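PDB 2QAS: stringent starvation protein B from Caulobacter vibrioides, which probably acts as a dimeric adaptor that delivers ssrA-tagged proteins to the ClpX unfoldase for degradation. Local coordinates for residues L13-Y16 with E17-A20. Sequence-based numbering, arbitrary orientation.
Sequences LMQY and EAMA
Gln-15 O accepts the backbone N-H of Met-19 at 3.0 Å, the first i to i+4 bond of helix 16-35, which identifies Gln-15 as its N-cap residue. One residue on, Tyr-16 O receives Ala-20 N at 2.9 Å. Two successive bonds of this spacing show that the helical turn is established directly after the cap. Gln-15 itself has phi and psi both near +52°, a left-handed conformation that marks the break between the preceding loop and the right-handed helix.

Side-chain contact across the turn is made mainly by Met-19. With CG beside its own backbone N (chi1 -64°) and chi2 extended, the thioether is carried back over the cap, where SD lies 3.5 Å from Met-14 O before the chain bends at chi3. That carbonyl oxygen also accepts a hydrogen bond from Lys-34 of the second subunit. Tyr-16 directs its CB away from the following residues, and CB of Met-14 lies over one face of the Tyr-16 ring, 3.4 Å above its plane and offset toward the rim. The ring also stacks with Phe-120 of the second subunit, while its hydroxyl is hydrogen-bonded to Asp-115 there, so the helix start forms part of the dimer interface. The Met-19 side chain joins the same interface by packing on Ala-30 of the second subunit. On the exposed flank, CB of Ala-18 lies 4.0 Å from CB of Gln-15.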
ATOM      1  N   LEU A  13       9.221   7.042 -15.150  1.00 79.35           N
ATOM      2  CA  LEU A  13       7.935   7.225 -15.808  1.00 74.80           C
ATOM      3  C   LEU A  13       6.867   6.358 -15.151  1.00 72.61           C
ATOM      4  O   LEU A  13       5.677   6.479 -15.448  1.00 70.36           O
ATOM      5  CB  LEU A  13       8.040   6.874 -17.296  1.00 74.53           C
ATOM      6  CG  LEU A  13       9.246   7.412 -18.078  1.00 74.70           C
ATOM      7  CD1 LEU A  13       9.034   7.175 -19.568  1.00 73.04           C
ATOM      8  CD2 LEU A  13       9.430   8.896 -17.802  1.00 74.34           C
ATOM      9  N   MET A  14       7.298   5.473 -14.262  1.00 70.87           N
ATOM     10  CA  MET A  14       6.368   4.602 -13.556  1.00 71.07           C
ATOM     11  C   MET A  14       5.945   5.242 -12.232  1.00 71.15           C
ATOM     12  O   MET A  14       4.942   4.849 -11.634  1.00 70.38           O
ATOM     13  CB  MET A  14       7.021   3.248 -13.276  1.00 71.57           C
ATOM     14  CG  MET A  14       7.321   2.430 -14.503  1.00 71.83           C
ATOM     15  SD  MET A  14       5.821   1.884 -15.322  1.00 74.11           S
ATOM     16  CE  MET A  14       5.469   0.348 -14.428  1.00 71.23           C
ATOM     17  N   GLN A  15       6.718   6.229 -11.780  1.00 71.10           N
ATOM     18  CA  GLN A  15       6.432   6.916 -10.525  1.00 70.44           C
ATOM     19  C   GLN A  15       6.265   5.873  -9.430  1.00 68.38           C
ATOM     20  O   GLN A  15       5.263   5.858  -8.712  1.00 68.75           O
ATOM     21  CB  GLN A  15       5.145   7.726 -10.647  1.00 73.03           C
ATOM     22  CG  GLN A  15       5.070   8.593 -11.885  1.00 76.88           C
ATOM     23  CD  GLN A  15       3.746   9.332 -11.977  1.00 80.08           C
ATOM     24  OE1 GLN A  15       3.433  10.170 -11.125  1.00 80.70           O
ATOM     25  NE2 GLN A  15       2.954   9.018 -13.004  1.00 80.03           N
ATOM     26  N   TYR A  16       7.246   4.993  -9.306  1.00 64.65           N
ATOM     27  CA  TYR A  16       7.176   3.953  -8.303  1.00 62.96           C
ATOM     28  C   TYR A  16       7.079   4.551  -6.913  1.00 63.83           C
ATOM     29  O   TYR A  16       6.295   4.088  -6.082  1.00 62.18           O
ATOM     30  CB  TYR A  16       8.397   3.031  -8.400  1.00 58.85           C
ATOM     31  CG  TYR A  16       8.322   2.068  -9.563  1.00 56.38           C
ATOM     32  CD1 TYR A  16       9.298   2.064 -10.562  1.00 53.96           C
ATOM     33  CD2 TYR A  16       7.271   1.151  -9.663  1.00 55.27           C
ATOM     34  CE1 TYR A  16       9.228   1.166 -11.633  1.00 53.36           C
ATOM     35  CE2 TYR A  16       7.194   0.249 -10.728  1.00 53.26           C
ATOM     36  CZ  TYR A  16       8.177   0.264 -11.708  1.00 53.95           C
ATOM     37  OH  TYR A  16       8.105  -0.623 -12.758  1.00 52.99           O
ATOM     38  N   GLU A  17       7.865   5.593  -6.667  1.00 65.03           N
ATOM     39  CA  GLU A  17       7.862   6.229  -5.360  1.00 66.80           C
ATOM     40  C   GLU A  17       6.498   6.813  -4.986  1.00 64.77           C
ATOM     41  O   GLU A  17       6.081   6.746  -3.830  1.00 62.16           O
ATOM     42  CB  GLU A  17       8.939   7.314  -5.287  1.00 70.08           C
ATOM     43  CG  GLU A  17       9.337   7.599  -3.856  1.00 75.34           C
ATOM     44  CD  GLU A  17       9.357   6.315  -3.020  1.00 80.47           C
ATOM     45  OE1 GLU A  17      10.085   5.360  -3.402  1.00 78.94           O
ATOM     46  OE2 GLU A  17       8.634   6.262  -1.993  1.00 81.58           O
ATOM     47  N   ALA A  18       5.806   7.378  -5.968  1.00 63.34           N
ATOM     48  CA  ALA A  18       4.488   7.937  -5.724  1.00 62.58           C
ATOM     49  C   ALA A  18       3.502   6.808  -5.440  1.00 62.84           C
ATOM     50  O   ALA A  18       2.682   6.916  -4.536  1.00 63.93           O
ATOM     51  CB  ALA A  18       4.027   8.739  -6.925  1.00 60.71           C
ATOM     52  N   MET A  19       3.587   5.723  -6.208  1.00 63.18           N
ATOM     53  CA  MET A  19       2.685   4.585  -6.014  1.00 63.21           C
ATOM     54  C   MET A  19       2.912   3.923  -4.658  1.00 62.41           C
ATOM     55  O   MET A  19       1.986   3.381  -4.059  1.00 62.21           O
ATOM     56  CB  MET A  19       2.884   3.539  -7.114  1.00 65.38           C
ATOM     57  CG  MET A  19       2.532   3.989  -8.520  1.00 66.52           C
ATOM     58  SD  MET A  19       2.976   2.694  -9.704  1.00 72.04           S
ATOM     59  CE  MET A  19       1.415   2.326 -10.392  1.00 72.08           C
ATOM     60  N   ALA A  20       4.149   3.952  -4.182  1.00 62.34           N
ATOM     61  CA  ALA A  20       4.466   3.366  -2.886  1.00 64.48           C
ATOM     62  C   ALA A  20       3.872   4.231  -1.770  1.00 65.59           C
ATOM     63  O   ALA A  20       3.492   3.725  -0.715  1.00 65.32           O
ATOM     64  CB  ALA A  20       5.977   3.254  -2.719  1.00 63.81           C
TER